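Local coordinates for protein phenolic acid decarboxylase (Sedimentibacter hydroxybenzoicus, PDB 7AE5) that catalyses the reversible non-oxidative decarboxylation of 4-hydroxybenzoate and 3,4-dihydroxybenzoate, using prenylated FMN and manganese, at residues Arg168-Ala181 and Tyr283-Asp295. Numbering follows the deposited sequence.
Sequences RIQVKDRDRVGIQA and YSGARLQCEVKID
Glu291 OE2 is gripped by two cationic side chains of 168-181 and by the hydroxyl of Thr271. Arg176 NH2 meets the syn lone pair of Glu291 OE2 at 3.1 Å, in the guanidinium plane and nearly straight (171°). Lys172 NZ comes from the anti side, also at 3.1 Å from Glu291 OE2. The guanidinium meets the carboxylate edge-on, their planes 17° apart, and Arg176 NE is modelled doubtfully close to Glu291 OE1. Lys172 bends at chi2 (-62°) and again at chi4, which brings its amine to the carboxylate over Gly178. Replacing Lys172 with an alanine would probably leave the anti side of OE2 without its charged mate and the carboxylate less firmly fixed. Asp173 extends the network by pairing with Arg176 and with Arg12 of the ShdD chain. Strands 169-173 and 176-179 form a beta hairpin in the Rift-related domain of this UbiD-family enzyme. Its second strand runs antiparallel to 287-295. Val177 and Val292 form a hydrogen-bonded pair, with Val292 N 2.6 Å from Val177 O. On their face of the sheet, Ile179 CG2 meets Val292 CG2 at 3.8 Å. Just past the strand, Ala181 CB touches Cys290 SG at 3.7 Å. At the hairpin turn, Lys293 NZ bridges to Asp175 OD2 at 3.1 Å. At the other end Arg168, predicted to bind prenylated FMN, has its NH2 3.0 Å from Ser284 OG, while its NE pairs with Glu273.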
ATOM      1  N   ARG C 168     -39.130 -17.418  -0.277  1.00 38.16           N
ATOM      2  CA  ARG C 168     -39.233 -18.524  -1.217  1.00 37.52           C
ATOM      3  C   ARG C 168     -40.016 -19.674  -0.594  1.00 36.83           C
ATOM      4  O   ARG C 168     -39.844 -20.006   0.584  1.00 37.82           O
ATOM      5  CB  ARG C 168     -37.843 -18.984  -1.663  1.00 38.73           C
ATOM      6  CG  ARG C 168     -37.043 -19.752  -0.627  1.00 40.93           C
ATOM      7  CD  ARG C 168     -35.575 -19.762  -0.998  1.00 42.88           C
ATOM      8  NE  ARG C 168     -34.836 -20.796  -0.287  1.00 45.56           N
ATOM      9  CZ  ARG C 168     -33.562 -20.692   0.063  1.00 46.77           C
ATOM     10  NH1 ARG C 168     -32.859 -19.604  -0.205  1.00 45.99           N
ATOM     11  NH2 ARG C 168     -32.978 -21.707   0.695  1.00 48.97           N
ATOM     12  N   ILE C 169     -40.898 -20.268  -1.391  1.00 46.91           N
ATOM     13  CA  ILE C 169     -41.841 -21.277  -0.925  1.00 47.00           C
ATOM     14  C   ILE C 169     -41.602 -22.537  -1.743  1.00 49.96           C
ATOM     15  O   ILE C 169     -41.963 -22.594  -2.926  1.00 50.30           O
ATOM     16  CB  ILE C 169     -43.294 -20.798  -1.059  1.00 44.52           C
ATOM     17  CG1 ILE C 169     -43.524 -19.537  -0.223  1.00 43.42           C
ATOM     18  CG2 ILE C 169     -44.260 -21.889  -0.648  1.00 44.66           C
ATOM     19  CD1 ILE C 169     -43.401 -19.760   1.266  1.00 44.42           C
ATOM     20  N   GLN C 170     -40.993 -23.546  -1.125  1.00 40.82           N
ATOM     21  CA  GLN C 170     -40.773 -24.828  -1.783  1.00 43.85           C
ATOM     22  C   GLN C 170     -41.986 -25.722  -1.558  1.00 42.49           C
ATOM     23  O   GLN C 170     -42.361 -25.990  -0.412  1.00 41.29           O
ATOM     24  CB  GLN C 170     -39.516 -25.523  -1.266  1.00 47.40           C
ATOM     25  CG  GLN C 170     -39.267 -26.860  -1.955  1.00 50.38           C
ATOM     26  CD  GLN C 170     -38.058 -27.596  -1.419  1.00 53.18           C
ATOM     27  OE1 GLN C 170     -37.262 -27.041  -0.665  1.00 52.93           O
ATOM     28  NE2 GLN C 170     -37.913 -28.857  -1.811  1.00 56.25           N
ATOM     29  N   VAL C 171     -42.585 -26.189  -2.649  1.00 38.84           N
ATOM     30  CA  VAL C 171     -43.691 -27.133  -2.554  1.00 40.13           C
ATOM     31  C   VAL C 171     -43.145 -28.473  -2.081  1.00 41.30           C
ATOM     32  O   VAL C 171     -42.299 -29.085  -2.745  1.00 44.40           O
ATOM     33  CB  VAL C 171     -44.417 -27.267  -3.898  1.00 41.62           C
ATOM     34  CG1 VAL C 171     -45.503 -28.330  -3.812  1.00 43.69           C
ATOM     35  CG2 VAL C 171     -45.002 -25.929  -4.318  1.00 40.97           C
ATOM     36  N   LYS C 172     -43.617 -28.931  -0.922  1.00 44.02           N
ATOM     37  CA  LYS C 172     -43.218 -30.223  -0.379  1.00 46.59           C
ATOM     38  C   LYS C 172     -44.223 -31.327  -0.670  1.00 48.20           C
ATOM     39  O   LYS C 172     -43.825 -32.486  -0.826  1.00 51.76           O
ATOM     40  CB  LYS C 172     -43.006 -30.122   1.135  1.00 44.83           C
ATOM     41  CG  LYS C 172     -41.872 -29.193   1.544  1.00 44.58           C
ATOM     42  CD  LYS C 172     -40.537 -29.688   1.010  1.00 48.06           C
ATOM     43  CE  LYS C 172     -39.376 -29.137   1.821  1.00 48.43           C
ATOM     44  NZ  LYS C 172     -39.212 -29.844   3.120  1.00 48.87           N
ATOM     45  N   ASP C 173     -45.507 -30.995  -0.751  1.00 56.40           N
ATOM     46  CA  ASP C 173     -46.558 -31.959  -1.054  1.00 58.14           C
ATOM     47  C   ASP C 173     -47.745 -31.185  -1.624  1.00 56.54           C
ATOM     48  O   ASP C 173     -47.664 -29.972  -1.844  1.00 54.30           O
ATOM     49  CB  ASP C 173     -46.924 -32.773   0.193  1.00 57.40           C
ATOM     50  CG  ASP C 173     -47.636 -34.071  -0.141  1.00 60.23           C
ATOM     51  OD1 ASP C 173     -48.196 -34.176  -1.253  1.00 62.27           O
ATOM     52  OD2 ASP C 173     -47.635 -34.989   0.707  1.00 60.77           O
ATOM     53  N   ARG C 174     -48.852 -31.892  -1.870  1.00 63.25           N
ATOM     54  CA  ARG C 174     -50.044 -31.248  -2.412  1.00 62.49           C
ATOM     55  C   ARG C 174     -50.613 -30.193  -1.472  1.00 58.49           C
ATOM     56  O   ARG C 174     -51.282 -29.263  -1.934  1.00 58.24           O
ATOM     57  CB  ARG C 174     -51.113 -32.299  -2.723  1.00 65.12           C
ATOM     58  N   ASP C 175     -50.353 -30.309  -0.166  1.00 58.93           N
ATOM     59  CA  ASP C 175     -50.880 -29.353   0.802  1.00 57.93           C
ATOM     60  C   ASP C 175     -49.824 -28.908   1.810  1.00 55.30           C
ATOM     61  O   ASP C 175     -50.178 -28.474   2.912  1.00 55.30           O
ATOM     62  CB  ASP C 175     -52.083 -29.952   1.540  1.00 61.25           C
ATOM     63  CG  ASP C 175     -51.701 -31.128   2.419  1.00 62.57           C
ATOM     64  OD1 ASP C 175     -50.886 -31.961   1.966  1.00 62.60           O
ATOM     65  OD2 ASP C 175     -52.221 -31.232   3.550  1.00 64.04           O
ATOM     66  N   ARG C 176     -48.543 -29.002   1.463  1.00 58.02           N
ATOM     67  CA  ARG C 176     -47.460 -28.665   2.375  1.00 57.62           C
ATOM     68  C   ARG C 176     -46.366 -27.941   1.610  1.00 57.68           C
ATOM     69  O   ARG C 176     -46.072 -28.284   0.461  1.00 59.31           O
ATOM     70  CB  ARG C 176     -46.875 -29.915   3.036  1.00 59.81           C
ATOM     71  CG  ARG C 176     -47.786 -30.602   4.038  1.00 60.01           C
ATOM     72  CD  ARG C 176     -46.990 -31.205   5.197  1.00 61.60           C
ATOM     73  NE  ARG C 176     -45.609 -31.523   4.836  1.00 63.33           N
ATOM     74  CZ  ARG C 176     -45.241 -32.515   4.034  1.00 65.53           C
ATOM     75  NH1 ARG C 176     -46.127 -33.341   3.502  1.00 66.40           N
ATOM     76  NH2 ARG C 176     -43.950 -32.678   3.757  1.00 67.49           N
ATOM     77  N   VAL C 177     -45.756 -26.948   2.257  1.00 50.80           N
ATOM     78  CA  VAL C 177     -44.683 -26.169   1.657  1.00 51.09           C
ATOM     79  C   VAL C 177     -43.605 -25.912   2.700  1.00 52.64           C
ATOM     80  O   VAL C 177     -43.857 -25.929   3.906  1.00 53.02           O
ATOM     81  CB  VAL C 177     -45.179 -24.824   1.079  1.00 48.79           C
ATOM     82  CG1 VAL C 177     -46.091 -25.051  -0.118  1.00 48.62           C
ATOM     83  CG2 VAL C 177     -45.881 -24.005   2.153  1.00 47.39           C
ATOM     84  N   GLY C 178     -42.383 -25.674   2.212  1.00 47.30           N
ATOM     85  CA  GLY C 178     -41.307 -25.234   3.069  1.00 49.81           C
ATOM     86  C   GLY C 178     -41.169 -23.720   3.086  1.00 49.17           C
ATOM     87  O   GLY C 178     -41.653 -23.022   2.196  1.00 46.05           O
ATOM     88  N   ILE C 179     -40.497 -23.210   4.118  1.00 56.08           N
ATOM     89  CA  ILE C 179     -40.317 -21.771   4.281  1.00 53.83           C
ATOM     90  C   ILE C 179     -39.129 -21.533   5.201  1.00 56.81           C
ATOM     91  O   ILE C 179     -38.767 -22.390   6.012  1.00 60.15           O
ATOM     92  CB  ILE C 179     -41.613 -21.107   4.819  1.00 51.87           C
ATOM     93  CG1 ILE C 179     -41.643 -19.620   4.465  1.00 50.18           C
ATOM     94  CG2 ILE C 179     -41.746 -21.318   6.322  1.00 55.38           C
ATOM     95  CD1 ILE C 179     -42.894 -18.910   4.935  1.00 49.96           C
ATOM     96  N   GLN C 180     -38.507 -20.360   5.066  1.00 62.44           N
ATOM     97  CA  GLN C 180     -37.320 -19.984   5.832  1.00 65.41           C
ATOM     98  C   GLN C 180     -37.762 -19.142   7.024  1.00 68.30           C
ATOM     99  O   GLN C 180     -37.931 -17.928   6.906  1.00 68.41           O
ATOM    100  CB  GLN C 180     -36.338 -19.212   4.959  1.00 64.21           C
ATOM    101  CG  GLN C 180     -35.662 -20.035   3.884  1.00 63.16           C
ATOM    102  CD  GLN C 180     -34.619 -19.234   3.133  1.00 62.69           C
ATOM    103  OE1 GLN C 180     -34.922 -18.190   2.555  1.00 61.04           O
ATOM    104  NE2 GLN C 180     -33.380 -19.712   3.146  1.00 64.38           N
ATOM    105  N   ALA C 181     -37.907 -19.787   8.184  1.00 57.09           N
ATOM    106  CA  ALA C 181     -38.540 -19.134   9.328  1.00 60.99           C
ATOM    107  C   ALA C 181     -37.667 -18.031   9.919  1.00 65.97           C
ATOM    108  O   ALA C 181     -38.179 -16.975  10.311  1.00 69.12           O
ATOM    109  CB  ALA C 181     -38.881 -20.173  10.392  1.00 64.20           C
ATOM    110  N   TYR C 283     -26.707 -20.828  -6.078  1.00 35.22           N
ATOM    111  CA  TYR C 283     -27.613 -21.675  -5.319  1.00 35.64           C
ATOM    112  C   TYR C 283     -27.345 -21.558  -3.826  1.00 35.66           C
ATOM    113  O   TYR C 283     -26.190 -21.531  -3.386  1.00 34.74           O
ATOM    114  CB  TYR C 283     -27.464 -23.137  -5.740  1.00 34.76           C
ATOM    115  CG  TYR C 283     -28.096 -23.489  -7.065  1.00 34.84           C
ATOM    116  CD1 TYR C 283     -29.469 -23.686  -7.172  1.00 35.54           C
ATOM    117  CD2 TYR C 283     -27.318 -23.646  -8.205  1.00 34.10           C
ATOM    118  CE1 TYR C 283     -30.051 -24.016  -8.381  1.00 35.38           C
ATOM    119  CE2 TYR C 283     -27.890 -23.976  -9.417  1.00 34.08           C
ATOM    120  CZ  TYR C 283     -29.257 -24.159  -9.500  1.00 34.64           C
ATOM    121  OH  TYR C 283     -29.826 -24.489 -10.706  1.00 34.45           O
ATOM    122  N   SER C 284     -28.420 -21.497  -3.046  1.00 44.29           N
ATOM    123  CA  SER C 284     -28.301 -21.652  -1.606  1.00 44.41           C
ATOM    124  C   SER C 284     -27.928 -23.093  -1.268  1.00 43.45           C
ATOM    125  O   SER C 284     -27.869 -23.974  -2.131  1.00 42.77           O
ATOM    126  CB  SER C 284     -29.610 -21.280  -0.912  1.00 45.88           C
ATOM    127  OG  SER C 284     -30.470 -22.403  -0.819  1.00 46.02           O
ATOM    128  N   GLY C 285     -27.678 -23.332   0.011  1.00 56.94           N
ATOM    129  CA  GLY C 285     -27.466 -24.679   0.483  1.00 56.11           C
ATOM    130  C   GLY C 285     -28.753 -25.333   0.943  1.00 57.01           C
ATOM    131  O   GLY C 285     -29.737 -24.666   1.258  1.00 58.34           O
ATOM    132  N   ALA C 286     -28.746 -26.663   0.962  1.00 48.43           N
ATOM    133  CA  ALA C 286     -29.872 -27.410   1.500  1.00 49.09           C
ATOM    134  C   ALA C 286     -29.786 -27.418   3.020  1.00 49.48           C
ATOM    135  O   ALA C 286     -28.746 -27.766   3.590  1.00 48.49           O
ATOM    136  CB  ALA C 286     -29.884 -28.835   0.950  1.00 48.03           C
ATOM    137  N   ARG C 287     -30.871 -27.012   3.677  1.00 56.19           N
ATOM    138  CA  ARG C 287     -30.911 -26.933   5.129  1.00 56.82           C
ATOM    139  C   ARG C 287     -32.218 -27.528   5.631  1.00 57.79           C
ATOM    140  O   ARG C 287     -33.182 -27.688   4.880  1.00 58.17           O
ATOM    141  CB  ARG C 287     -30.771 -25.487   5.625  1.00 57.86           C
ATOM    142  CG  ARG C 287     -29.456 -24.823   5.245  1.00 56.89           C
ATOM    143  CD  ARG C 287     -28.426 -24.927   6.359  1.00 56.20           C
ATOM    144  NE  ARG C 287     -27.178 -24.258   6.006  1.00 55.18           N
ATOM    145  CZ  ARG C 287     -26.240 -24.777   5.226  1.00 53.60           C
ATOM    146  NH1 ARG C 287     -26.362 -25.988   4.709  1.00 52.84           N
ATOM    147  NH2 ARG C 287     -25.149 -24.062   4.959  1.00 52.75           N
ATOM    148  N   LEU C 288     -32.235 -27.856   6.920  1.00 45.73           N
ATOM    149  CA  LEU C 288     -33.442 -28.354   7.575  1.00 46.76           C
ATOM    150  C   LEU C 288     -34.264 -27.152   8.017  1.00 48.55           C
ATOM    151  O   LEU C 288     -33.982 -26.534   9.047  1.00 49.33           O
ATOM    152  CB  LEU C 288     -33.089 -29.255   8.753  1.00 46.36           C
ATOM    153  CG  LEU C 288     -32.495 -30.620   8.406  1.00 44.67           C
ATOM    154  CD1 LEU C 288     -31.851 -31.245   9.633  1.00 44.14           C
ATOM    155  CD2 LEU C 288     -33.565 -31.533   7.833  1.00 44.72           C
ATOM    156  N   GLN C 289     -35.281 -26.814   7.234  1.00 51.46           N
ATOM    157  CA  GLN C 289     -36.085 -25.622   7.457  1.00 53.04           C
ATOM    158  C   GLN C 289     -37.509 -26.017   7.832  1.00 54.01           C
ATOM    159  O   GLN C 289     -37.846 -27.197   7.961  1.00 53.49           O
ATOM    160  CB  GLN C 289     -36.056 -24.723   6.220  1.00 52.90           C
ATOM    161  CG  GLN C 289     -34.660 -24.561   5.639  1.00 51.65           C
ATOM    162  CD  GLN C 289     -34.154 -23.131   5.684  1.00 52.25           C
ATOM    163  OE1 GLN C 289     -34.431 -22.386   6.626  1.00 53.55           O
ATOM    164  NE2 GLN C 289     -33.390 -22.746   4.669  1.00 51.34           N
ATOM    165  N   CYS C 290     -38.353 -25.009   8.004  1.00 66.24           N
ATOM    166  CA  CYS C 290     -39.695 -25.222   8.514  1.00 67.23           C
ATOM    167  C   CYS C 290     -40.652 -25.567   7.386  1.00 66.74           C
ATOM    168  O   CYS C 290     -40.441 -25.190   6.229  1.00 66.10           O
ATOM    169  CB  CYS C 290     -40.199 -23.977   9.238  1.00 68.85           C
ATOM    170  SG  CYS C 290     -39.501 -23.744  10.870  1.00 69.88           S
ATOM    171  N   GLU C 291     -41.719 -26.281   7.735  1.00 62.30           N
ATOM    172  CA  GLU C 291     -42.811 -26.539   6.811  1.00 62.00           C
ATOM    173  C   GLU C 291     -44.103 -25.881   7.275  1.00 63.19           C
ATOM    174  O   GLU C 291     -44.331 -25.655   8.468  1.00 64.22           O
ATOM    175  CB  GLU C 291     -43.059 -28.037   6.609  1.00 61.08           C
ATOM    176  CG  GLU C 291     -42.006 -28.755   5.797  1.00 59.65           C
ATOM    177  CD  GLU C 291     -42.476 -30.123   5.331  1.00 58.75           C
ATOM    178  OE1 GLU C 291     -43.652 -30.465   5.577  1.00 59.28           O
ATOM    179  OE2 GLU C 291     -41.680 -30.845   4.691  1.00 57.52           O
ATOM    180  N   VAL C 292     -44.943 -25.572   6.293  1.00 52.26           N
ATOM    181  CA  VAL C 292     -46.245 -24.960   6.510  1.00 53.11           C
ATOM    182  C   VAL C 292     -47.305 -25.908   5.968  1.00 52.54           C
ATOM    183  O   VAL C 292     -47.215 -26.356   4.819  1.00 51.55           O
ATOM    184  CB  VAL C 292     -46.344 -23.581   5.828  1.00 53.38           C
ATOM    185  CG1 VAL C 292     -47.750 -22.986   5.981  1.00 54.04           C
ATOM    186  CG2 VAL C 292     -45.293 -22.635   6.382  1.00 53.96           C
ATOM    187  N   LYS C 293     -48.299 -26.219   6.793  1.00 62.03           N
ATOM    188  CA  LYS C 293     -49.478 -26.923   6.319  1.00 61.62           C
ATOM    189  C   LYS C 293     -50.464 -25.902   5.776  1.00 61.91           C
ATOM    190  O   LYS C 293     -50.652 -24.835   6.363  1.00 62.78           O
ATOM    191  CB  LYS C 293     -50.126 -27.746   7.433  1.00 62.09           C
ATOM    192  CG  LYS C 293     -51.118 -28.782   6.930  1.00 61.45           C
ATOM    193  CD  LYS C 293     -51.686 -29.605   8.071  1.00 61.89           C
ATOM    194  CE  LYS C 293     -51.604 -31.093   7.769  1.00 60.96           C
ATOM    195  NZ  LYS C 293     -52.422 -31.476   6.584  1.00 60.18           N
ATOM    196  N   ILE C 294     -51.074 -26.221   4.643  1.00 52.36           N
ATOM    197  CA  ILE C 294     -52.004 -25.320   3.975  1.00 52.41           C
ATOM    198  C   ILE C 294     -53.411 -25.795   4.310  1.00 53.11           C
ATOM    199  O   ILE C 294     -53.840 -26.865   3.866  1.00 53.31           O
ATOM    200  CB  ILE C 294     -51.749 -25.272   2.463  1.00 51.43           C
ATOM    201  CG1 ILE C 294     -50.546 -24.371   2.181  1.00 51.49           C
ATOM    202  CG2 ILE C 294     -52.973 -24.753   1.722  1.00 52.41           C
ATOM    203  CD1 ILE C 294     -50.117 -24.353   0.741  1.00 50.53           C
ATOM    204  N   ASP C 295     -54.123 -25.008   5.118  1.00 65.24           N
ATOM    205  CA  ASP C 295     -55.429 -25.401   5.634  1.00 65.62           C
ATOM    206  C   ASP C 295     -56.581 -24.993   4.725  1.00 66.87           C
ATOM    207  O   ASP C 295     -57.628 -25.651   4.737  1.00 68.07           O
ATOM    208  CB  ASP C 295     -55.650 -24.803   7.026  1.00 66.62           C
ATOM    209  CG  ASP C 295     -54.596 -25.242   8.025  1.00 67.08           C
ATOM    210  OD1 ASP C 295     -54.567 -26.441   8.372  1.00 66.86           O
ATOM    211  OD2 ASP C 295     -53.800 -24.386   8.465  1.00 67.67           O
TER